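Glutathione S-transferase (Bombyx mori, PDB 4E8H) binds glutathione as a homodimer and, as a member of the glutathione transferase family, probably conjugates it to electrophilic substrates. Local coordinates at residues P14-R19 / I169-A174; V21-R26 / T164-I169; N116-I121 / F175-S180. All blocks are in the same frame, centred on the assembly; numbering follows the deposited sequence.

Interaction 1 of 3, residues P14-R19 / I169-A174. With GSH (glutathione), chain F.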
ATOM      1  N   PRO B  14     -14.097  11.788  11.332  1.00  9.66           N
ATOM      2  CA  PRO B  14     -14.115  12.058   9.887  1.00  9.46           C
ATOM      3  C   PRO B  14     -12.955  11.451   9.083  1.00  9.32           C
ATOM      4  O   PRO B  14     -13.019  11.425   7.852  1.00  9.34           O
ATOM      5  CB  PRO B  14     -14.069  13.592   9.802  1.00  9.45           C
ATOM      6  CG  PRO B  14     -13.737  14.090  11.177  1.00  9.53           C
ATOM      7  CD  PRO B  14     -13.537  12.924  12.091  1.00  9.67           C
ATOM      8  N   SER B  15     -11.917  10.975   9.769  1.00  9.04           N
ATOM      9  CA  SER B  15     -10.718  10.435   9.121  1.00  8.88           C
ATOM     10  C   SER B  15     -11.014   9.221   8.219  1.00  8.64           C
ATOM     11  O   SER B  15     -11.492   8.196   8.708  1.00  8.67           O
ATOM     12  CB  SER B  15      -9.679  10.079  10.188  1.00  8.86           C
ATOM     13  OG  SER B  15      -8.665   9.234   9.673  1.00  9.25           O
ATOM     14  N   PRO B  16     -10.736   9.337   6.901  1.00  8.41           N
ATOM     15  CA  PRO B  16     -10.994   8.215   5.986  1.00  8.29           C
ATOM     16  C   PRO B  16     -10.376   6.861   6.395  1.00  8.14           C
ATOM     17  O   PRO B  16     -11.101   5.862   6.412  1.00  8.18           O
ATOM     18  CB  PRO B  16     -10.438   8.713   4.645  1.00  8.26           C
ATOM     19  CG  PRO B  16     -10.557  10.194   4.729  1.00  8.39           C
ATOM     20  CD  PRO B  16     -10.298  10.544   6.171  1.00  8.40           C
ATOM     21  N   PRO B  17      -9.061   6.816   6.727  1.00  8.00           N
ATOM     22  CA  PRO B  17      -8.509   5.529   7.164  1.00  7.97           C
ATOM     23  C   PRO B  17      -9.145   4.966   8.442  1.00  7.93           C
ATOM     24  O   PRO B  17      -9.335   3.751   8.534  1.00  7.93           O
ATOM     25  CB  PRO B  17      -7.018   5.833   7.377  1.00  7.97           C
ATOM     26  CG  PRO B  17      -6.934   7.306   7.515  1.00  8.00           C
ATOM     27  CD  PRO B  17      -8.002   7.837   6.620  1.00  8.01           C
ATOM     28  N   CYS B  18      -9.476   5.828   9.406  1.00  7.92           N
ATOM     29  CA  CYS B  18     -10.179   5.388  10.616  1.00  8.00           C
ATOM     30  C   CYS B  18     -11.526   4.745  10.275  1.00  7.78           C
ATOM     31  O   CYS B  18     -11.881   3.705  10.830  1.00  7.74           O
ATOM     32  CB  CYS B  18     -10.367   6.549  11.599  1.00  8.06           C
ATOM     33  SG  CYS B  18      -8.818   7.206  12.276  1.00  9.21           S
ATOM     34  N   ARG B  19     -12.251   5.364   9.345  1.00  7.54           N
ATOM     35  CA  ARG B  19     -13.566   4.886   8.922  1.00  7.41           C
ATOM     36  C   ARG B  19     -13.531   3.512   8.243  1.00  7.38           C
ATOM     37  O   ARG B  19     -14.431   2.699   8.450  1.00  7.23           O
ATOM     38  CB  ARG B  19     -14.240   5.926   8.026  1.00  7.42           C
ATOM     39  CG  ARG B  19     -14.765   7.139   8.793  1.00  7.57           C
ATOM     40  CD  ARG B  19     -14.791   8.396   7.935  1.00  8.29           C
ATOM     41  NE  ARG B  19     -15.506   8.204   6.675  1.00  8.98           N
ATOM     42  CZ  ARG B  19     -15.521   9.082   5.676  1.00  9.36           C
ATOM     43  NH1 ARG B  19     -14.858  10.229   5.778  1.00  9.73           N
ATOM     44  NH2 ARG B  19     -16.196   8.815   4.568  1.00  9.15           N
ATOM     45  N   ILE B 169     -15.322   6.830  -2.212  1.00  7.72           N
ATOM     46  CA  ILE B 169     -16.502   7.039  -3.039  1.00  7.76           C
ATOM     47  C   ILE B 169     -17.591   7.737  -2.220  1.00  7.76           C
ATOM     48  O   ILE B 169     -18.285   8.619  -2.736  1.00  7.79           O
ATOM     49  CB  ILE B 169     -16.993   5.713  -3.688  1.00  7.80           C
ATOM     50  CG1 ILE B 169     -15.865   5.061  -4.512  1.00  7.73           C
ATOM     51  CG2 ILE B 169     -18.233   5.938  -4.553  1.00  7.92           C
ATOM     52  CD1 ILE B 169     -15.226   5.960  -5.585  1.00  7.71           C
ATOM     53  N   THR B 170     -17.714   7.366  -0.945  1.00  7.73           N
ATOM     54  CA  THR B 170     -18.617   8.062  -0.027  1.00  7.82           C
ATOM     55  C   THR B 170     -18.234   9.542   0.105  1.00  8.04           C
ATOM     56  O   THR B 170     -19.106  10.413   0.048  1.00  8.05           O
ATOM     57  CB  THR B 170     -18.665   7.390   1.368  1.00  7.85           C
ATOM     58  OG1 THR B 170     -19.093   6.028   1.229  1.00  7.43           O
ATOM     59  CG2 THR B 170     -19.641   8.116   2.298  1.00  7.65           C
ATOM     60  N   ASN B 171     -16.940   9.824   0.261  1.00  8.14           N
ATOM     61  CA  ASN B 171     -16.478  11.207   0.385  1.00  8.42           C
ATOM     62  C   ASN B 171     -16.800  12.065  -0.837  1.00  8.68           C
ATOM     63  O   ASN B 171     -17.369  13.148  -0.699  1.00  8.60           O
ATOM     64  CB  ASN B 171     -14.983  11.272   0.704  1.00  8.33           C
ATOM     65  CG  ASN B 171     -14.674  10.916   2.146  1.00  8.29           C
ATOM     66  OD1 ASN B 171     -15.472  11.164   3.051  1.00  8.42           O
ATOM     67  ND2 ASN B 171     -13.504  10.334   2.367  1.00  7.98           N
ATOM     68  N   ILE B 172     -16.452  11.574  -2.025  1.00  9.14           N
ATOM     69  CA  ILE B 172     -16.684  12.336  -3.257  1.00  9.58           C
ATOM     70  C   ILE B 172     -18.177  12.548  -3.534  1.00 10.21           C
ATOM     71  O   ILE B 172     -18.571  13.591  -4.060  1.00 10.30           O
ATOM     72  CB  ILE B 172     -15.910  11.770  -4.487  1.00  9.45           C
ATOM     73  CG1 ILE B 172     -16.454  10.402  -4.928  1.00  9.29           C
ATOM     74  CG2 ILE B 172     -14.403  11.719  -4.193  1.00  9.18           C
ATOM     75  CD1 ILE B 172     -15.942   9.933  -6.291  1.00  9.06           C
ATOM     76  N   ASP B 173     -18.996  11.565  -3.165  1.00 10.92           N
ATOM     77  CA  ASP B 173     -20.447  11.698  -3.235  1.00 11.74           C
ATOM     78  C   ASP B 173     -20.912  12.871  -2.363  1.00 12.08           C
ATOM     79  O   ASP B 173     -21.661  13.737  -2.828  1.00 12.13           O
ATOM     80  CB  ASP B 173     -21.128  10.394  -2.811  1.00 11.87           C
ATOM     81  CG  ASP B 173     -22.641  10.463  -2.903  1.00 12.47           C
ATOM     82  OD1 ASP B 173     -23.171  10.665  -4.016  1.00 12.64           O
ATOM     83  OD2 ASP B 173     -23.302  10.301  -1.854  1.00 13.40           O
ATOM     84  N   ALA B 174     -20.439  12.907  -1.117  1.00 12.44           N
ATOM     85  CA  ALA B 174     -20.737  14.003  -0.190  1.00 12.77           C
ATOM     86  C   ALA B 174     -20.221  15.365  -0.672  1.00 12.98           C
ATOM     87  O   ALA B 174     -20.770  16.405  -0.300  1.00 13.00           O
ATOM     88  CB  ALA B 174     -20.190  13.688   1.196  1.00 12.67           C
TER
HETATM   89  N1  GSH F 301      -1.719   5.623   5.173  1.00  8.44           N
HETATM   90  CA1 GSH F 301      -2.224   5.867   6.512  1.00  8.82           C
HETATM   91  C1  GSH F 301      -3.311   4.875   6.819  1.00  8.57           C
HETATM   92  O11 GSH F 301      -3.932   4.311   5.892  1.00  8.49           O
HETATM   93  O12 GSH F 301      -3.603   4.597   8.003  1.00  8.41           O
HETATM   94  CB1 GSH F 301      -2.769   7.291   6.608  1.00  9.43           C
HETATM   95  CG1 GSH F 301      -2.715   7.806   8.046  1.00 10.48           C
HETATM   96  CD1 GSH F 301      -2.767   9.319   8.090  1.00 11.27           C
HETATM   97  OE1 GSH F 301      -1.984  10.090   7.206  1.00 11.70           O
HETATM   98  N2  GSH F 301      -3.574   9.869   8.997  1.00 11.93           N
HETATM   99  CA2 GSH F 301      -3.630  11.306   9.206  1.00 12.98           C
HETATM  100  C2  GSH F 301      -2.731  11.709  10.335  1.00 13.25           C
HETATM  101  O2  GSH F 301      -2.536  10.808  11.400  1.00 13.49           O
HETATM  102  CB2 GSH F 301      -5.062  11.724   9.520  1.00 13.54           C
HETATM  103  SG2 GSH F 301      -6.197  11.438   8.138  1.00 14.91           S
HETATM  104  N3  GSH F 301      -2.154  12.911  10.278  1.00 13.62           N
HETATM  105  CA3 GSH F 301      -1.398  13.469  11.390  1.00 14.17           C
HETATM  106  C3  GSH F 301       0.073  13.120  11.324  1.00 14.75           C
HETATM  107  O31 GSH F 301       0.482  12.236  10.540  1.00 15.03           O
HETATM  108  O32 GSH F 301       0.904  13.710  12.053  1.00 14.91           O

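Interaction 2 of 3, residues V21-R26 / T164-I169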
ATOM      1  N   VAL B  21     -11.283   1.170   8.898  1.00  7.63           N
ATOM      2  CA  VAL B  21     -11.037   0.242  10.002  1.00  7.54           C
ATOM      3  C   VAL B  21     -12.320  -0.032  10.794  1.00  7.62           C
ATOM      4  O   VAL B  21     -12.639  -1.189  11.078  1.00  7.43           O
ATOM      5  CB  VAL B  21      -9.916   0.743  10.956  1.00  7.57           C
ATOM      6  CG1 VAL B  21      -9.803  -0.156  12.186  1.00  7.49           C
ATOM      7  CG2 VAL B  21      -8.580   0.809  10.229  1.00  7.45           C
ATOM      8  N   MET B  22     -13.052   1.032  11.127  1.00  7.72           N
ATOM      9  CA  MET B  22     -14.256   0.929  11.960  1.00  8.02           C
ATOM     10  C   MET B  22     -15.345   0.067  11.322  1.00  7.83           C
ATOM     11  O   MET B  22     -15.995  -0.719  12.010  1.00  7.80           O
ATOM     12  CB  MET B  22     -14.802   2.321  12.309  1.00  8.25           C
ATOM     13  CG  MET B  22     -13.934   3.097  13.296  1.00  9.73           C
ATOM     14  SD  MET B  22     -14.244   4.876  13.283  1.00 13.33           S
ATOM     15  CE  MET B  22     -15.670   4.983  14.359  1.00 12.54           C
ATOM     16  N   MET B  23     -15.532   0.212  10.012  1.00  7.85           N
ATOM     17  CA  MET B  23     -16.494  -0.612   9.279  1.00  8.04           C
ATOM     18  C   MET B  23     -16.025  -2.062   9.140  1.00  8.04           C
ATOM     19  O   MET B  23     -16.846  -2.978   9.168  1.00  8.11           O
ATOM     20  CB  MET B  23     -16.807  -0.015   7.903  1.00  8.07           C
ATOM     21  CG  MET B  23     -17.720   1.209   7.942  1.00  8.78           C
ATOM     22  SD  MET B  23     -18.315   1.736   6.317  1.00 11.06           S
ATOM     23  CE  MET B  23     -16.798   2.268   5.529  1.00 10.40           C
ATOM     24  N   THR B  24     -14.716  -2.271   8.993  1.00  8.22           N
ATOM     25  CA  THR B  24     -14.163  -3.627   8.937  1.00  8.43           C
ATOM     26  C   THR B  24     -14.417  -4.364  10.253  1.00  8.71           C
ATOM     27  O   THR B  24     -14.813  -5.530  10.246  1.00  8.67           O
ATOM     28  CB  THR B  24     -12.654  -3.637   8.600  1.00  8.32           C
ATOM     29  OG1 THR B  24     -12.450  -3.010   7.330  1.00  8.38           O
ATOM     30  CG2 THR B  24     -12.115  -5.066   8.532  1.00  8.34           C
ATOM     31  N   ALA B  25     -14.200  -3.670  11.370  1.00  9.13           N
ATOM     32  CA  ALA B  25     -14.446  -4.228  12.702  1.00  9.65           C
ATOM     33  C   ALA B  25     -15.916  -4.577  12.940  1.00 10.09           C
ATOM     34  O   ALA B  25     -16.217  -5.579  13.594  1.00 10.11           O
ATOM     35  CB  ALA B  25     -13.946  -3.276  13.776  1.00  9.55           C
ATOM     36  N   ARG B  26     -16.825  -3.755  12.417  1.00 10.71           N
ATOM     37  CA  ARG B  26     -18.258  -4.026  12.535  1.00 11.51           C
ATOM     38  C   ARG B  26     -18.660  -5.292  11.781  1.00 11.96           C
ATOM     39  O   ARG B  26     -19.383  -6.133  12.321  1.00 11.99           O
ATOM     40  CB  ARG B  26     -19.089  -2.828  12.061  1.00 11.52           C
ATOM     41  CG  ARG B  26     -19.042  -1.623  12.998  1.00 12.27           C
ATOM     42  CD  ARG B  26     -19.865  -1.849  14.261  1.00 13.60           C
ATOM     43  NE  ARG B  26     -21.298  -1.885  13.974  1.00 14.74           N
ATOM     44  CZ  ARG B  26     -22.097  -0.822  13.998  1.00 15.24           C
ATOM     45  NH1 ARG B  26     -21.614   0.378  14.304  1.00 15.22           N
ATOM     46  NH2 ARG B  26     -23.385  -0.960  13.719  1.00 15.50           N
ATOM     47  N   THR B 164     -12.417  -0.213   2.149  1.00  7.99           N
ATOM     48  CA  THR B 164     -11.555   0.980   2.140  1.00  7.94           C
ATOM     49  C   THR B 164     -11.793   1.892   0.927  1.00  7.92           C
ATOM     50  O   THR B 164     -11.775   3.119   1.057  1.00  7.91           O
ATOM     51  CB  THR B 164     -10.043   0.648   2.318  1.00  8.04           C
ATOM     52  OG1 THR B 164      -9.273   1.856   2.249  1.00  8.08           O
ATOM     53  CG2 THR B 164      -9.553  -0.333   1.258  1.00  7.79           C
ATOM     54  N   ILE B 165     -12.029   1.283  -0.234  1.00  7.76           N
ATOM     55  CA  ILE B 165     -12.331   2.023  -1.459  1.00  7.64           C
ATOM     56  C   ILE B 165     -13.656   2.795  -1.329  1.00  7.68           C
ATOM     57  O   ILE B 165     -13.744   3.951  -1.754  1.00  7.66           O
ATOM     58  CB  ILE B 165     -12.295   1.095  -2.714  1.00  7.56           C
ATOM     59  CG1 ILE B 165     -10.843   0.712  -3.040  1.00  7.53           C
ATOM     60  CG2 ILE B 165     -12.959   1.763  -3.921  1.00  7.50           C
ATOM     61  CD1 ILE B 165     -10.682  -0.448  -4.022  1.00  7.07           C
ATOM     62  N   VAL B 166     -14.661   2.169  -0.712  1.00  7.73           N
ATOM     63  CA  VAL B 166     -15.985   2.790  -0.557  1.00  7.91           C
ATOM     64  C   VAL B 166     -15.962   4.085   0.274  1.00  7.99           C
ATOM     65  O   VAL B 166     -16.800   4.964   0.069  1.00  8.05           O
ATOM     66  CB  VAL B 166     -17.069   1.784  -0.041  1.00  7.90           C
ATOM     67  CG1 VAL B 166     -17.118   1.728   1.483  1.00  7.93           C
ATOM     68  CG2 VAL B 166     -18.443   2.130  -0.607  1.00  8.08           C
ATOM     69  N   VAL B 167     -14.999   4.201   1.191  1.00  8.04           N
ATOM     70  CA  VAL B 167     -14.828   5.428   1.974  1.00  8.00           C
ATOM     71  C   VAL B 167     -14.590   6.626   1.045  1.00  7.99           C
ATOM     72  O   VAL B 167     -15.200   7.685   1.217  1.00  8.01           O
ATOM     73  CB  VAL B 167     -13.680   5.302   3.015  1.00  8.06           C
ATOM     74  CG1 VAL B 167     -13.412   6.642   3.693  1.00  8.07           C
ATOM     75  CG2 VAL B 167     -14.018   4.246   4.062  1.00  7.90           C
ATOM     76  N   THR B 168     -13.721   6.433   0.055  1.00  7.90           N
ATOM     77  CA  THR B 168     -13.378   7.468  -0.916  1.00  7.80           C
ATOM     78  C   THR B 168     -14.569   7.841  -1.795  1.00  7.75           C
ATOM     79  O   THR B 168     -14.798   9.021  -2.082  1.00  7.62           O
ATOM     80  CB  THR B 168     -12.171   7.026  -1.777  1.00  7.85           C
ATOM     81  OG1 THR B 168     -11.001   6.991  -0.953  1.00  8.09           O
ATOM     82  CG2 THR B 168     -11.923   7.985  -2.941  1.00  7.75           C
ATOM     83  N   ILE B 169     -15.322   6.830  -2.212  1.00  7.72           N
ATOM     84  CA  ILE B 169     -16.502   7.039  -3.039  1.00  7.76           C
ATOM     85  C   ILE B 169     -17.591   7.737  -2.220  1.00  7.76           C
ATOM     86  O   ILE B 169     -18.285   8.619  -2.736  1.00  7.79           O
ATOM     87  CB  ILE B 169     -16.993   5.713  -3.688  1.00  7.80           C
ATOM     88  CG1 ILE B 169     -15.865   5.061  -4.512  1.00  7.73           C
ATOM     89  CG2 ILE B 169     -18.233   5.938  -4.553  1.00  7.92           C
ATOM     90  CD1 ILE B 169     -15.226   5.960  -5.585  1.00  7.71           C
TER

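Interaction 3 of 3, residues N116-I121 / F175-S180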
ATOM      1  N   ASN B 116      -4.638  14.586  -3.278  1.00 11.82           N
ATOM      2  CA  ASN B 116      -4.033  15.651  -4.078  1.00 12.70           C
ATOM      3  C   ASN B 116      -5.060  16.624  -4.657  1.00 13.24           C
ATOM      4  O   ASN B 116      -4.799  17.825  -4.757  1.00 13.29           O
ATOM      5  CB  ASN B 116      -3.148  15.065  -5.183  1.00 12.69           C
ATOM      6  CG  ASN B 116      -1.879  14.419  -4.643  1.00 13.12           C
ATOM      7  OD1 ASN B 116      -1.516  14.598  -3.478  1.00 13.62           O
ATOM      8  ND2 ASN B 116      -1.198  13.664  -5.495  1.00 13.47           N
ATOM      9  N   LEU B 117      -6.227  16.099  -5.024  1.00 13.93           N
ATOM     10  CA  LEU B 117      -7.328  16.929  -5.510  1.00 14.69           C
ATOM     11  C   LEU B 117      -8.030  17.703  -4.386  1.00 15.33           C
ATOM     12  O   LEU B 117      -8.198  18.920  -4.483  1.00 15.42           O
ATOM     13  CB  LEU B 117      -8.344  16.087  -6.301  1.00 14.55           C
ATOM     14  CG  LEU B 117      -9.634  16.749  -6.812  1.00 14.37           C
ATOM     15  CD1 LEU B 117      -9.359  17.973  -7.685  1.00 13.66           C
ATOM     16  CD2 LEU B 117     -10.489  15.742  -7.565  1.00 14.13           C
ATOM     17  N   TYR B 118      -8.423  17.003  -3.325  1.00 16.18           N
ATOM     18  CA  TYR B 118      -9.338  17.583  -2.337  1.00 17.15           C
ATOM     19  C   TYR B 118      -8.710  18.294  -1.137  1.00 17.92           C
ATOM     20  O   TYR B 118      -9.310  19.229  -0.601  1.00 17.96           O
ATOM     21  CB  TYR B 118     -10.373  16.549  -1.885  1.00 17.07           C
ATOM     22  CG  TYR B 118     -11.421  16.260  -2.936  1.00 17.43           C
ATOM     23  CD1 TYR B 118     -12.414  17.197  -3.237  1.00 17.89           C
ATOM     24  CD2 TYR B 118     -11.423  15.053  -3.632  1.00 17.64           C
ATOM     25  CE1 TYR B 118     -13.381  16.935  -4.205  1.00 18.20           C
ATOM     26  CE2 TYR B 118     -12.387  14.781  -4.599  1.00 18.05           C
ATOM     27  CZ  TYR B 118     -13.360  15.725  -4.882  1.00 18.48           C
ATOM     28  OH  TYR B 118     -14.313  15.457  -5.839  1.00 18.89           O
ATOM     29  N   THR B 119      -7.520  17.866  -0.719  1.00 19.01           N
ATOM     30  CA  THR B 119      -6.837  18.495   0.423  1.00 20.18           C
ATOM     31  C   THR B 119      -6.663  20.023   0.281  1.00 21.08           C
ATOM     32  O   THR B 119      -6.952  20.751   1.236  1.00 21.18           O
ATOM     33  CB  THR B 119      -5.492  17.796   0.768  1.00 20.14           C
ATOM     34  OG1 THR B 119      -5.723  16.399   0.990  1.00 20.14           O
ATOM     35  CG2 THR B 119      -4.861  18.396   2.021  1.00 20.28           C
ATOM     36  N   PRO B 120      -6.206  20.517  -0.897  1.00 22.01           N
ATOM     37  CA  PRO B 120      -6.096  21.976  -1.044  1.00 22.74           C
ATOM     38  C   PRO B 120      -7.442  22.688  -0.903  1.00 23.50           C
ATOM     39  O   PRO B 120      -7.518  23.741  -0.263  1.00 23.58           O
ATOM     40  CB  PRO B 120      -5.559  22.148  -2.470  1.00 22.70           C
ATOM     41  CG  PRO B 120      -4.882  20.868  -2.779  1.00 22.43           C
ATOM     42  CD  PRO B 120      -5.699  19.819  -2.096  1.00 22.02           C
ATOM     43  N   ILE B 121      -8.486  22.109  -1.494  1.00 24.42           N
ATOM     44  CA  ILE B 121      -9.833  22.674  -1.437  1.00 25.35           C
ATOM     45  C   ILE B 121     -10.339  22.769   0.008  1.00 26.14           C
ATOM     46  O   ILE B 121     -10.692  23.855   0.479  1.00 26.20           O
ATOM     47  CB  ILE B 121     -10.838  21.863  -2.309  1.00 25.25           C
ATOM     48  CG1 ILE B 121     -10.317  21.719  -3.746  1.00 25.15           C
ATOM     49  CG2 ILE B 121     -12.215  22.526  -2.296  1.00 25.28           C
ATOM     50  CD1 ILE B 121     -11.089  20.724  -4.606  1.00 25.03           C
ATOM     51  N   PHE B 175     -19.168  15.353  -1.490  1.00 13.31           N
ATOM     52  CA  PHE B 175     -18.579  16.589  -2.023  1.00 13.60           C
ATOM     53  C   PHE B 175     -19.262  17.060  -3.311  1.00 13.93           C
ATOM     54  O   PHE B 175     -18.939  18.129  -3.839  1.00 14.07           O
ATOM     55  CB  PHE B 175     -17.070  16.439  -2.276  1.00 13.48           C
ATOM     56  CG  PHE B 175     -16.257  16.063  -1.057  1.00 13.22           C
ATOM     57  CD1 PHE B 175     -16.772  16.181   0.236  1.00 12.88           C
ATOM     58  CD2 PHE B 175     -14.948  15.614  -1.213  1.00 12.87           C
ATOM     59  CE1 PHE B 175     -16.004  15.830   1.346  1.00 13.04           C
ATOM     60  CE2 PHE B 175     -14.170  15.267  -0.111  1.00 12.89           C
ATOM     61  CZ  PHE B 175     -14.699  15.376   1.171  1.00 12.87           C
ATOM     62  N   GLY B 176     -20.194  16.254  -3.816  1.00 14.18           N
ATOM     63  CA  GLY B 176     -20.970  16.611  -5.000  1.00 14.49           C
ATOM     64  C   GLY B 176     -20.443  16.074  -6.319  1.00 14.71           C
ATOM     65  O   GLY B 176     -20.859  16.537  -7.385  1.00 14.74           O
ATOM     66  N   TYR B 177     -19.523  15.113  -6.258  1.00 14.87           N
ATOM     67  CA  TYR B 177     -19.063  14.431  -7.462  1.00 15.01           C
ATOM     68  C   TYR B 177     -20.182  13.513  -7.945  1.00 15.21           C
ATOM     69  O   TYR B 177     -20.727  12.725  -7.166  1.00 15.21           O
ATOM     70  CB  TYR B 177     -17.787  13.625  -7.190  1.00 14.99           C
ATOM     71  CG  TYR B 177     -16.979  13.271  -8.427  1.00 14.72           C
ATOM     72  CD1 TYR B 177     -15.730  13.848  -8.655  1.00 14.57           C
ATOM     73  CD2 TYR B 177     -17.460  12.352  -9.363  1.00 14.44           C
ATOM     74  CE1 TYR B 177     -14.982  13.524  -9.787  1.00 14.25           C
ATOM     75  CE2 TYR B 177     -16.724  12.026 -10.496  1.00 14.36           C
ATOM     76  CZ  TYR B 177     -15.487  12.614 -10.701  1.00 14.26           C
ATOM     77  OH  TYR B 177     -14.757  12.287 -11.819  1.00 13.86           O
ATOM     78  N   ASP B 178     -20.534  13.640  -9.222  1.00 15.37           N
ATOM     79  CA  ASP B 178     -21.527  12.778  -9.858  1.00 15.51           C
ATOM     80  C   ASP B 178     -20.788  11.774 -10.733  1.00 15.37           C
ATOM     81  O   ASP B 178     -20.252  12.126 -11.782  1.00 15.39           O
ATOM     82  CB  ASP B 178     -22.510  13.619 -10.689  1.00 15.70           C
ATOM     83  CG  ASP B 178     -23.624  12.789 -11.334  1.00 16.27           C
ATOM     84  OD1 ASP B 178     -23.624  11.543 -11.224  1.00 16.89           O
ATOM     85  OD2 ASP B 178     -24.513  13.400 -11.963  1.00 17.09           O
ATOM     86  N   PHE B 179     -20.752  10.523 -10.288  1.00 15.19           N
ATOM     87  CA  PHE B 179     -20.047   9.467 -11.009  1.00 14.95           C
ATOM     88  C   PHE B 179     -21.022   8.460 -11.617  1.00 15.04           C
ATOM     89  O   PHE B 179     -20.624   7.352 -11.988  1.00 15.03           O
ATOM     90  CB  PHE B 179     -19.056   8.759 -10.076  1.00 14.86           C
ATOM     91  CG  PHE B 179     -19.626   8.428  -8.724  1.00 14.23           C
ATOM     92  CD1 PHE B 179     -20.415   7.295  -8.541  1.00 13.90           C
ATOM     93  CD2 PHE B 179     -19.381   9.255  -7.632  1.00 13.76           C
ATOM     94  CE1 PHE B 179     -20.952   6.991  -7.294  1.00 13.46           C
ATOM     95  CE2 PHE B 179     -19.911   8.959  -6.379  1.00 13.71           C
ATOM     96  CZ  PHE B 179     -20.700   7.825  -6.212  1.00 13.43           C
ATOM     97  N   SER B 180     -22.293   8.847 -11.728  1.00 15.07           N
ATOM     98  CA  SER B 180     -23.327   7.940 -12.230  1.00 15.12           C
ATOM     99  C   SER B 180     -23.053   7.415 -13.647  1.00 15.08           C
ATOM    100  O   SER B 180     -23.519   6.330 -14.004  1.00 15.09           O
ATOM    101  CB  SER B 180     -24.723   8.567 -12.127  1.00 15.17           C
ATOM    102  OG  SER B 180     -24.815   9.761 -12.883  1.00 15.21           O
TER
HETATM  103  O   HOH W   1     -16.479  17.985  -5.902  1.00 33.29           O

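Interaction 1 of 3, residues P14-R19 / I169-A174
One amide oxygen takes both end nitrogens of an arginine: OD1 of Asn171 accepts from NH1 of Arg19 at 2.9 Å and from NH2 of Arg19 at the same 2.9 Å. OD1 lies in the guanidinium plane, but the amide stands nearly upright to it, the two planes 85° apart. NH1 lies in the carbonyl plane, on a lone pair, while NH2 stands well above it. The arginine chain bends at chi3 (53°), which brings NH1 back to Pro14 O at 3.0 Å, so this nitrogen bridges the turn before its own helix and Asn171. NH2 has a second partner, a salt bridge to Asp205 on helix 201-213, which also hydrogen-bonds Thr170 OG1. With those bonds the buried guanidinium is fixed in rotation. Next to this, CG of Pro16 lies 3.8 Å from ND2 of Asn171, the side chains crossing at about a right angle. Ser15, at the N-cap position, turns away from this contact and places OG 3.6 Å from the glutathione sulfur SG2. The contact thus backs the first turn of helix 16-27 at the glutathione site, where the thioredoxin-like domain of a glutathione transferase meets its all-helical C-terminal domain.

Interaction 2 of 3, residues V21-R26 / T164-I169
Met23 sets CG anti to its carbonyl carbon (chi1 -75°), runs on extended through chi2 and then bends at chi3 (-66°), and that last turn carries the methyl CE to the helix facing it. Val167 answers with CG2, which is likewise anti to the carbonyl carbon, and the two methyls meet: Met23 CE lies 3.7 Å from Val167 CG2. The same CE also touches the preceding residue, at 4.1 Å from Val166 CG1. One methyl thus spans two neighbouring valines; the Met23 side chain crosses that of Val166 at about a right angle and that of Val167 at a slant. All three residues are buried, and across these two segments the contact is purely apolar, made by carbon atoms at van der Waals distance, with the thioether sulfur set back behind its methyl.

Helix 16-27 belongs to the thioredoxin-like domain, following its first strand, and helix 160-174 to the helical domain, so the methionine methyl makes an apolar contact across the domain interface characteristic of glutathione transferases. Three side chains meet, and the area buried between the segments is a modest 84 Å².

Other helices close in around the pair. Helix 201-213 comes against it through Ile204 and Asp205, both touching Met23, and Asp205 also reaches Val167. Helix 71-82, which carries the glutathione-binding residues Ser71 and Arg72, packs on Val21 and Thr164. The side chain of Val167 lies about 8 Å from those of Ser71 and Arg72 and about 10 Å from the bound glutathione.

Interaction 3 of 3, residues N116-I121 / F175-S180
Phe175 drives one corner of its ring onto a face of Tyr118, and this is the tight part of a contact within the helical C-terminal domain of the glutathione transferase fold. It joins the long helix 93-124 to the loop leaving helix 160-174, where Gly176, with its positive phi, closes the helix in a Schellman motif. Phe175 CD2 lies 3.6 Å from Tyr118 CD1 and equally close to CE1, standing over the rim of the tyrosine ring and not over its middle. The rings meet obliquely, centroids 5.0 Å apart and planes at 58°. Leu117 CG backs the other face of Tyr118, so the ring is sandwiched, and Tyr114 and Ile172 add further apolar contacts.

The phenol end of Tyr118 is held more loosely. Its OH approaches Tyr177 at the edge of the ring, 3.5 Å from CD1, the two side chains crossing at about a right angle. With CG anti to the backbone N (chi1 -160°), the Tyr177 ring swings to where CD1 sits beside that OH, and its own hydroxyl goes elsewhere, to a hydrogen bond with Asp137 on helix 130-146. The loop around these rings is solvent-facing at Gly176, and again at Asp178 and Ser180. There Asp178 forms an Asx turn, its OD1 accepting from Ser180 N at 3.0 Å and also from Ser180 OG at 2.7 Å, so two donors of Ser180 grip one carboxylate oxygen.

Between the rings and the backbone the polar link is a water that lies in the plane of the Tyr118 ring, at its edge; it donates to Phe175 O at 3.2 Å and makes a weak, longer bond of 3.3 Å with Tyr118 OH.

From the N terminus, the chain makes its first strand and enters helix 16-27, whose start serves interaction 1 and whose middle serves interaction 2. Both wait for helix 160-174, which arrives after the rest of the thioredoxin-like domain and the helices 93-124 and 130-146. Residues 164-169 close interaction 2 first and 169-174 then close interaction 1 around it, so the second loop nests in the first and Ile169 is shared. Interaction 3 opens at 116-121 inside both loops and closes only at 175-180, crossing each. The first two tie the domains together; the third works within the helical domain, joined to both others where the shared Ile169 packs on Phe179.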